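Local structure of monomethylamine corrinoid protein 1 (Methanosarcina barkeri, 3EZX) at residues D7-A12 with E23-A28; G93-F98 with N119-V124; E145-V150 with D176-M181. The protein carries methyl groups on a bound corrinoid cofactor from MtmB to MtbA in methanogenesis from monomethylamine. All blocks are in the same frame, centred on the assembly; numbering follows the deposited sequence.

Contact 1 (D7-A12 with E23-A28); sequences DKLRDA and ELCKEA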
loop_
_atom_site.group_PDB
_atom_site.type_symbol
_atom_site.label_atom_id
_atom_site.label_comp_id
_atom_site.label_asym_id
_atom_site.label_seq_id
_atom_site.Cartn_x
_atom_site.Cartn_y
_atom_site.Cartn_z
ATOM N N ASP A 7 -1.314 22.129 -0.990
ATOM C CA ASP A 7 -2.527 22.446 -0.255
ATOM C C ASP A 7 -3.764 22.146 -1.112
ATOM O O ASP A 7 -4.762 21.620 -0.612
ATOM C CB ASP A 7 -2.530 23.926 0.165
ATOM C CG ASP A 7 -1.318 24.313 1.015
ATOM O OD1 ASP A 7 -0.972 23.580 1.964
ATOM O OD2 ASP A 7 -0.715 25.373 0.739
ATOM N N LYS A 8 -3.697 22.477 -2.401
ATOM C CA LYS A 8 -4.810 22.224 -3.309
ATOM C C LYS A 8 -5.088 20.725 -3.429
ATOM O O LYS A 8 -6.244 20.288 -3.486
ATOM C CB LYS A 8 -4.513 22.803 -4.694
ATOM C CG LYS A 8 -4.558 24.316 -4.775
ATOM C CD LYS A 8 -4.476 24.785 -6.219
ATOM C CE LYS A 8 -4.654 26.295 -6.311
ATOM N NZ LYS A 8 -4.692 26.774 -7.726
ATOM N N LEU A 9 -4.015 19.945 -3.480
ATOM C CA LEU A 9 -4.124 18.497 -3.565
ATOM C C LEU A 9 -4.690 17.998 -2.240
ATOM O O LEU A 9 -5.606 17.178 -2.207
ATOM C CB LEU A 9 -2.745 17.883 -3.824
ATOM C CG LEU A 9 -2.167 18.188 -5.209
ATOM C CD1 LEU A 9 -0.686 17.849 -5.259
ATOM C CD2 LEU A 9 -2.947 17.409 -6.259
ATOM N N ARG A 10 -4.136 18.505 -1.147
ATOM C CA ARG A 10 -4.594 18.132 0.183
ATOM C C ARG A 10 -6.087 18.424 0.331
ATOM O O ARG A 10 -6.853 17.570 0.785
ATOM C CB ARG A 10 -3.814 18.920 1.239
ATOM C CG ARG A 10 -4.396 18.855 2.642
ATOM C CD ARG A 10 -3.879 20.004 3.486
ATOM N NE ARG A 10 -4.387 21.296 3.025
ATOM C CZ ARG A 10 -3.980 22.473 3.495
ATOM N NH1 ARG A 10 -3.053 22.529 4.442
ATOM N NH2 ARG A 10 -4.497 23.597 3.021
ATOM N N ASP A 11 -6.494 19.631 -0.060
ATOM C CA ASP A 11 -7.891 20.046 0.050
ATOM C C ASP A 11 -8.846 19.300 -0.873
ATOM O O ASP A 11 -10.011 19.095 -0.529
ATOM C CB ASP A 11 -8.031 21.555 -0.194
ATOM C CG ASP A 11 -7.271 22.389 0.826
ATOM O OD1 ASP A 11 -7.180 21.959 1.996
ATOM O OD2 ASP A 11 -6.778 23.481 0.463
ATOM N N ALA A 12 -8.364 18.897 -2.044
ATOM C CA ALA A 12 -9.213 18.176 -2.987
ATOM C C ALA A 12 -9.709 16.883 -2.350
ATOM O O ALA A 12 -10.836 16.447 -2.603
ATOM C CB ALA A 12 -8.442 17.874 -4.258
ATOM N N GLU A 23 -7.030 16.427 -12.197
ATOM C CA GLU A 23 -6.561 17.628 -12.883
ATOM C C GLU A 23 -5.376 18.275 -12.179
ATOM O O GLU A 23 -4.417 18.705 -12.821
ATOM C CB GLU A 23 -7.708 18.635 -12.991
ATOM C CG GLU A 23 -8.957 18.068 -13.645
ATOM C CD GLU A 23 -8.651 17.314 -14.926
ATOM O OE1 GLU A 23 -8.064 16.212 -14.848
ATOM O OE2 GLU A 23 -8.992 17.825 -16.012
ATOM N N LEU A 24 -5.457 18.339 -10.854
ATOM C CA LEU A 24 -4.407 18.931 -10.038
ATOM C C LEU A 24 -3.144 18.082 -10.056
ATOM O O LEU A 24 -2.031 18.598 -10.018
ATOM C CB LEU A 24 -4.904 19.094 -8.607
ATOM C CG LEU A 24 -6.100 20.040 -8.448
ATOM C CD1 LEU A 24 -6.635 19.990 -7.023
ATOM C CD2 LEU A 24 -5.664 21.440 -8.804
ATOM N N CYS A 25 -3.322 16.771 -10.116
ATOM C CA CYS A 25 -2.184 15.872 -10.156
ATOM C C CYS A 25 -1.416 16.142 -11.437
ATOM O O CYS A 25 -0.190 16.069 -11.467
ATOM C CB CYS A 25 -2.653 14.419 -10.123
ATOM S SG CYS A 25 -2.973 13.788 -8.476
ATOM N N LYS A 26 -2.148 16.465 -12.496
ATOM C CA LYS A 26 -1.523 16.762 -13.773
ATOM C C LYS A 26 -0.877 18.140 -13.705
ATOM O O LYS A 26 0.225 18.341 -14.220
ATOM C CB LYS A 26 -2.557 16.727 -14.899
ATOM C CG LYS A 26 -3.142 15.353 -15.167
ATOM C CD LYS A 26 -4.212 15.406 -16.247
ATOM C CE LYS A 26 -4.823 14.033 -16.477
ATOM N NZ LYS A 26 -5.896 14.056 -17.506
ATOM N N GLU A 27 -1.564 19.083 -13.065
ATOM C CA GLU A 27 -1.054 20.444 -12.926
ATOM C C GLU A 27 0.271 20.446 -12.188
ATOM O O GLU A 27 1.240 21.068 -12.624
ATOM C CB GLU A 27 -2.043 21.324 -12.156
ATOM C CG GLU A 27 -1.563 22.761 -11.965
ATOM C CD GLU A 27 -2.479 23.580 -11.074
ATOM O OE1 GLU A 27 -3.706 23.584 -11.311
ATOM O OE2 GLU A 27 -1.969 24.228 -10.139
ATOM N N ALA A 28 0.303 19.751 -11.059
ATOM C CA ALA A 28 1.503 19.679 -10.251
ATOM C C ALA A 28 2.573 18.925 -11.013
ATOM O O ALA A 28 3.734 19.338 -11.054
ATOM C CB ALA A 28 1.200 18.973 -8.940
#
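Leu-9 and Leu-24 mark the place where the helical segments 7-12 and 23-28 come nearest: their CA atoms are 6.5 Å apart, and the two axes run almost antiparallel (165°) with a closest approach of 10.0 Å. No hydrogen bond crosses the gap, so the contact rests on apolar side chains. The two leucines slide past each other in opposite directions. Each holds CG beside its backbone N and anti to its carbonyl carbon (chi1 -68° for Leu-9), which lets the branched end reach the other helix. One methyl of Leu-9, CD2, lies against CB of Leu-24 at 3.5 Å and is 4.2 Å from SG of Cys-25, while its other methyl, CD1, approaches CB of Ala-28 at 4.3 Å. In return, Leu-24 sends CD1 the other way, over the backbone of Lys-8 to CB of Ala-12 at 3.9 Å. Small residues suit the positions beside the leucines: Ala-12 and Ala-28 offer only a methyl, leaving room for a branched chain to lie alongside. At the exposed margin the extended Lys-8 brings NZ within 4.4 Å of OE2 of Glu-27. This is beyond a salt bridge, though the opposite charges probably still attract weakly. Arg-10 takes no part across the pair and is tied within its own helix, where NE donates to OD1 of Asp-11; its side chain also touches Val-45 and Ile-49 of helix 35-55. Leu-9 and Ala-28 both rest on Ile-38 of that helix, and Cys-25 touches Ala-74 and Leu-78 of helix 61-82. The pair is thus an antiparallel helical hairpin, the first two helices of the N-terminal helical bundle that belongs to the B12-binding domains of this family.

Contact 2 (G93-F98 with N119-V124); sequences GLAITF and NGFQIV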
loop_
_atom_site.group_PDB
_atom_site.type_symbol
_atom_site.label_atom_id
_atom_site.label_comp_id
_atom_site.label_asym_id
_atom_site.label_seq_id
_atom_site.Cartn_x
_atom_site.Cartn_y
_atom_site.Cartn_z
ATOM N N GLY A 93 13.942 -9.976 -7.000
ATOM C CA GLY A 93 13.080 -11.033 -6.504
ATOM C C GLY A 93 11.631 -10.915 -6.934
ATOM O O GLY A 93 11.262 -10.018 -7.696
ATOM N N LEU A 94 10.808 -11.834 -6.438
ATOM C CA LEU A 94 9.388 -11.858 -6.755
ATOM C C LEU A 94 8.558 -11.430 -5.555
ATOM O O LEU A 94 8.679 -12.001 -4.471
ATOM C CB LEU A 94 8.960 -13.266 -7.164
ATOM C CG LEU A 94 7.454 -13.423 -7.416
ATOM C CD1 LEU A 94 7.109 -12.777 -8.748
ATOM C CD2 LEU A 94 7.076 -14.896 -7.418
ATOM N N ALA A 95 7.714 -10.426 -5.750
ATOM C CA ALA A 95 6.867 -9.950 -4.673
ATOM C C ALA A 95 5.425 -10.353 -4.936
ATOM O O ALA A 95 4.871 -10.078 -5.998
ATOM C CB ALA A 95 6.969 -8.440 -4.557
ATOM N N ILE A 96 4.832 -11.029 -3.963
ATOM C CA ILE A 96 3.444 -11.465 -4.037
ATOM C C ILE A 96 2.681 -10.535 -3.101
ATOM O O ILE A 96 2.787 -10.663 -1.873
ATOM C CB ILE A 96 3.302 -12.937 -3.561
ATOM C CG1 ILE A 96 4.164 -13.866 -4.446
ATOM C CG2 ILE A 96 1.836 -13.342 -3.589
ATOM C CD1 ILE A 96 4.195 -15.305 -3.949
ATOM N N THR A 97 1.939 -9.594 -3.683
ATOM C CA THR A 97 1.188 -8.602 -2.920
ATOM C C THR A 97 -0.292 -8.897 -2.731
ATOM O O THR A 97 -0.965 -9.382 -3.644
ATOM C CB THR A 97 1.306 -7.196 -3.579
ATOM O OG1 THR A 97 1.000 -7.281 -4.982
ATOM C CG2 THR A 97 2.718 -6.624 -3.400
ATOM N N PHE A 98 -0.809 -8.560 -1.554
ATOM C CA PHE A 98 -2.211 -8.841 -1.277
ATOM C C PHE A 98 -2.751 -8.037 -0.098
ATOM O O PHE A 98 -1.994 -7.492 0.698
ATOM C CB PHE A 98 -2.343 -10.323 -0.956
ATOM C CG PHE A 98 -1.495 -10.747 0.211
ATOM C CD1 PHE A 98 -2.016 -10.751 1.496
ATOM C CD2 PHE A 98 -0.162 -11.102 0.030
ATOM C CE1 PHE A 98 -1.223 -11.097 2.590
ATOM C CE2 PHE A 98 0.637 -11.448 1.114
ATOM C CZ PHE A 98 0.104 -11.447 2.398
ATOM N N ASN A 119 11.170 -0.745 -8.347
ATOM C CA ASN A 119 12.462 -0.865 -7.693
ATOM C C ASN A 119 13.064 -2.252 -7.888
ATOM O O ASN A 119 13.608 -2.850 -6.954
ATOM C CB ASN A 119 12.338 -0.550 -6.205
ATOM C CG ASN A 119 12.300 0.934 -5.937
ATOM O OD1 ASN A 119 13.212 1.666 -6.316
ATOM N ND2 ASN A 119 11.243 1.390 -5.284
ATOM N N GLY A 120 12.948 -2.757 -9.113
ATOM C CA GLY A 120 13.505 -4.051 -9.457
ATOM C C GLY A 120 12.823 -5.293 -8.922
ATOM O O GLY A 120 13.495 -6.231 -8.497
ATOM N N PHE A 121 11.497 -5.316 -8.937
ATOM C CA PHE A 121 10.766 -6.484 -8.460
ATOM C C PHE A 121 9.749 -6.950 -9.483
ATOM O O PHE A 121 9.162 -6.141 -10.200
ATOM C CB PHE A 121 10.020 -6.184 -7.160
ATOM C CG PHE A 121 10.812 -6.454 -5.921
ATOM C CD1 PHE A 121 11.608 -5.465 -5.358
ATOM C CD2 PHE A 121 10.746 -7.698 -5.300
ATOM C CE1 PHE A 121 12.322 -5.707 -4.185
ATOM C CE2 PHE A 121 11.459 -7.950 -4.128
ATOM C CZ PHE A 121 12.248 -6.952 -3.571
ATOM N N GLN A 122 9.554 -8.261 -9.562
ATOM C CA GLN A 122 8.558 -8.799 -10.471
ATOM C C GLN A 122 7.317 -8.845 -9.597
ATOM O O GLN A 122 7.380 -9.252 -8.435
ATOM C CB GLN A 122 8.919 -10.201 -10.940
ATOM C CG GLN A 122 7.957 -10.721 -11.988
ATOM C CD GLN A 122 7.977 -12.228 -12.104
ATOM O OE1 GLN A 122 7.259 -12.810 -12.920
ATOM N NE2 GLN A 122 8.801 -12.875 -11.282
ATOM N N ILE A 123 6.190 -8.428 -10.148
ATOM C CA ILE A 123 4.969 -8.377 -9.369
ATOM C C ILE A 123 3.946 -9.480 -9.589
ATOM O O ILE A 123 3.758 -9.970 -10.702
ATOM C CB ILE A 123 4.272 -7.009 -9.573
ATOM C CG1 ILE A 123 5.189 -5.890 -9.074
ATOM C CG2 ILE A 123 2.947 -6.970 -8.842
ATOM C CD1 ILE A 123 5.683 -6.087 -7.650
ATOM N N VAL A 124 3.303 -9.862 -8.490
ATOM C CA VAL A 124 2.239 -10.860 -8.476
ATOM C C VAL A 124 1.195 -10.278 -7.520
ATOM O O VAL A 124 1.233 -10.517 -6.311
ATOM C CB VAL A 124 2.723 -12.221 -7.944
ATOM C CG1 VAL A 124 1.579 -13.229 -7.981
ATOM C CG2 VAL A 124 3.869 -12.724 -8.791
#
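With its CG opposite the backbone N (chi1 176°) and chi2 at 75°, Leu-94 leans its branched end across the adjoining strand, between Val-124 and the extended chain of Gln-122. Its CG lies 3.9 Å from CG2 of Val-124, and its CD1 3.8 Å from CB of Gln-122. A long, flexible glutamine suits this exposed margin, because its methylenes and its amide end both lie along CD1 of the leucine while the polar group stays at the open edge of the sheet. Exchanging Leu-94 for alanine would probably open a gap beside Val-124 and leave the Gln-122 chain freer to move. Ile-96 shares this face of the sheet and lies side by side with Val-124. On the other face Ala-95, a bare methyl, makes room for larger neighbours: its CB meets CD2 of Phe-121 at 3.9 Å and CD1 of Ile-123 at 4.1 Å. The strands are parallel, and their bonds alternate in direction: Gln-122 N to Gly-93 O, Ala-95 N to Gln-122 O (2.9 Å), Val-124 N to Ala-95 O and Thr-97 N to Val-124 O. Gly-93 adopts a positive phi at which any CB would press on the preceding carbonyl. Strand 94-99 and the outermost strand 122-125 form a beta-alpha-beta crossover through helix 107-118, which meets Ile-123 and Thr-97; helix 204-213 meets Phe-121, and strand 147-152 flanks 94-99 on the side away from 122-125.

Contact 3 (E145-V150 with D176-M181); sequences EKVLLV and DSVKCM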
loop_
_atom_site.group_PDB
_atom_site.type_symbol
_atom_site.label_atom_id
_atom_site.label_comp_id
_atom_site.label_asym_id
_atom_site.label_seq_id
_atom_site.Cartn_x
_atom_site.Cartn_y
_atom_site.Cartn_z
ATOM N N GLU A 145 12.554 -20.165 -4.810
ATOM C CA GLU A 145 13.073 -18.957 -5.431
ATOM C C GLU A 145 13.022 -17.750 -4.499
ATOM O O GLU A 145 12.629 -17.864 -3.341
ATOM C CB GLU A 145 12.328 -18.669 -6.740
ATOM C CG GLU A 145 10.820 -18.602 -6.630
ATOM C CD GLU A 145 10.141 -18.655 -7.990
ATOM O OE1 GLU A 145 10.221 -19.707 -8.658
ATOM O OE2 GLU A 145 9.532 -17.643 -8.393
ATOM N N LYS A 146 13.446 -16.598 -5.007
ATOM C CA LYS A 146 13.463 -15.373 -4.219
ATOM C C LYS A 146 12.036 -14.849 -4.104
ATOM O O LYS A 146 11.503 -14.277 -5.056
ATOM C CB LYS A 146 14.349 -14.336 -4.904
ATOM C CG LYS A 146 15.043 -13.383 -3.951
ATOM C CD LYS A 146 16.032 -14.118 -3.061
ATOM C CE LYS A 146 16.858 -13.143 -2.236
ATOM N NZ LYS A 146 17.828 -13.842 -1.347
ATOM N N VAL A 147 11.417 -15.033 -2.942
ATOM C CA VAL A 147 10.034 -14.596 -2.760
ATOM C C VAL A 147 9.783 -13.724 -1.534
ATOM O O VAL A 147 10.255 -14.019 -0.436
ATOM C CB VAL A 147 9.085 -15.820 -2.702
ATOM C CG1 VAL A 147 7.664 -15.382 -2.399
ATOM C CG2 VAL A 147 9.122 -16.567 -4.032
ATOM N N LEU A 148 9.035 -12.643 -1.753
ATOM C CA LEU A 148 8.666 -11.694 -0.703
ATOM C C LEU A 148 7.149 -11.583 -0.624
ATOM O O LEU A 148 6.490 -11.268 -1.616
ATOM C CB LEU A 148 9.245 -10.304 -0.995
ATOM C CG LEU A 148 8.762 -9.145 -0.112
ATOM C CD1 LEU A 148 9.101 -9.408 1.354
ATOM C CD2 LEU A 148 9.411 -7.851 -0.585
ATOM N N LEU A 149 6.597 -11.847 0.553
ATOM C CA LEU A 149 5.160 -11.757 0.743
ATOM C C LEU A 149 4.819 -10.395 1.334
ATOM O O LEU A 149 5.106 -10.132 2.502
ATOM C CB LEU A 149 4.671 -12.870 1.673
ATOM C CG LEU A 149 4.942 -14.297 1.185
ATOM C CD1 LEU A 149 4.380 -15.304 2.185
ATOM C CD2 LEU A 149 4.319 -14.501 -0.195
ATOM N N VAL A 150 4.213 -9.537 0.515
ATOM C CA VAL A 150 3.821 -8.193 0.932
ATOM C C VAL A 150 2.314 -8.155 1.227
ATOM O O VAL A 150 1.492 -8.202 0.309
ATOM C CB VAL A 150 4.133 -7.158 -0.181
ATOM C CG1 VAL A 150 3.986 -5.751 0.361
ATOM C CG2 VAL A 150 5.529 -7.382 -0.734
ATOM N N ASP A 176 10.598 -20.332 6.166
ATOM C CA ASP A 176 12.014 -20.020 6.001
ATOM C C ASP A 176 12.523 -19.811 4.575
ATOM O O ASP A 176 13.608 -19.265 4.380
ATOM C CB ASP A 176 12.845 -21.095 6.704
ATOM C CG ASP A 176 12.396 -21.323 8.139
ATOM O OD1 ASP A 176 12.246 -20.330 8.885
ATOM O OD2 ASP A 176 12.194 -22.495 8.522
ATOM N N SER A 177 11.752 -20.235 3.579
ATOM C CA SER A 177 12.165 -20.060 2.188
ATOM C C SER A 177 11.679 -18.726 1.613
ATOM O O SER A 177 12.082 -18.337 0.515
ATOM C CB SER A 177 11.655 -21.220 1.322
ATOM O OG SER A 177 10.238 -21.242 1.258
ATOM N N VAL A 178 10.817 -18.029 2.353
ATOM C CA VAL A 178 10.294 -16.738 1.910
ATOM C C VAL A 178 10.346 -15.670 3.005
ATOM O O VAL A 178 10.261 -15.976 4.195
ATOM C CB VAL A 178 8.824 -16.845 1.430
ATOM C CG1 VAL A 178 8.708 -17.895 0.339
ATOM C CG2 VAL A 178 7.908 -17.173 2.606
ATOM N N LYS A 179 10.483 -14.416 2.588
ATOM C CA LYS A 179 10.532 -13.285 3.511
ATOM C C LYS A 179 9.129 -12.668 3.577
ATOM O O LYS A 179 8.457 -12.546 2.552
ATOM C CB LYS A 179 11.565 -12.273 3.003
ATOM C CG LYS A 179 11.398 -11.961 1.528
ATOM C CD LYS A 179 12.693 -11.540 0.846
ATOM C CE LYS A 179 12.437 -11.336 -0.646
ATOM N NZ LYS A 179 13.642 -11.018 -1.444
ATOM N N CYS A 180 8.684 -12.291 4.774
ATOM C CA CYS A 180 7.346 -11.721 4.953
ATOM C C CYS A 180 7.298 -10.297 5.499
ATOM O O CYS A 180 7.820 -10.019 6.576
ATOM C CB CYS A 180 6.519 -12.620 5.875
ATOM S SG CYS A 180 6.179 -14.251 5.208
ATOM N N MET A 181 6.648 -9.406 4.755
ATOM C CA MET A 181 6.503 -8.011 5.160
ATOM C C MET A 181 5.023 -7.630 5.164
ATOM O O MET A 181 4.358 -7.683 4.129
ATOM C CB MET A 181 7.283 -7.088 4.206
ATOM C CG MET A 181 7.209 -5.598 4.565
ATOM S SD MET A 181 8.203 -4.510 3.490
ATOM C CE MET A 181 7.194 -4.460 2.028
HETATM O O HOH W 1 10.793 -19.025 -2.059
HETATM O O HOH W 2 14.492 -18.490 -1.117
HETATM O O HOH W 3 12.896 -15.758 -0.218
#
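Lys-179, Met-181 and Leu-149 lose the most surface where segments 145-150 and 176-181 meet, joining two neighbouring parallel strands of the Rossmann-like, B12-binding alpha/beta fold. Leu-149 is bonded through both its backbone N and its O to the neighbouring strand. Its N donates to Lys-179 O at 2.8 Å, and its O accepts from Met-181 N at the same distance, while Lys-179 N binds Val-147 O one step earlier. The side chain of Leu-149 points to the face it shares with Cys-180; there CD1 packs on SG of Cys-180 at 3.7 Å and crosses Val-178 obliquely, and helix 161-171 covers this face with Leu-169 and Met-166. Branched and sulfur-bearing residues fill such a buried layer without needing a polar partner.

The opposite face carries Leu-148, Lys-179, Val-150 and Met-181. With CG set between its backbone N and carbonyl carbon (chi1 48°), the otherwise extended Lys-179 runs back over the neighbouring strand and crosses Leu-148 at about a right angle. Its CE rests on CB of Leu-148 and its NZ lies 3.7 Å from CG of Lys-146. A lysine fits here because its methylenes serve as an apolar cover while the buried ammonium forms a salt bridge with the C-terminal carboxylate of Met-215, which probably stabilises the positive charge. Met-181 lies alongside Val-150, and a bend at chi3 (76°) brings CE to 3.8 Å from CG1 of Val-150; both residues line the pocket of 5-hydroxybenzimidazolylcobamide, where methionine offers a long, pliant apolar arm. Met-181 O also makes a weak hydrogen bond to the cofactor. At the other end, ahead of the paired strands, a water accepts from Val-147 N at 3.2 Å and lies 2.8 Å from Ser-177 O.

In the fold
Contacts 2 and 3 belong to one parallel sheet and are both buried; their centres are about 10 Å apart. Strands 94-99 and 147-152 are its inner neighbours, linked by probable hydrogen bonds from Leu-148 N to Leu-94 O and from Ile-96 N to Leu-148 O, so each contact adds an outer strand to this pair. Contact 1 is different: it is only partly buried, lies in the N-terminal helical bundle with its centre about 30 Å from that of contact 2 and about 37 Å from that of contact 3, and is held by leucine packing where the other two also have backbone bonds. Contact 3 alone supplies cofactor-pocket residues; contact 2 lies a little farther from the corrinoid.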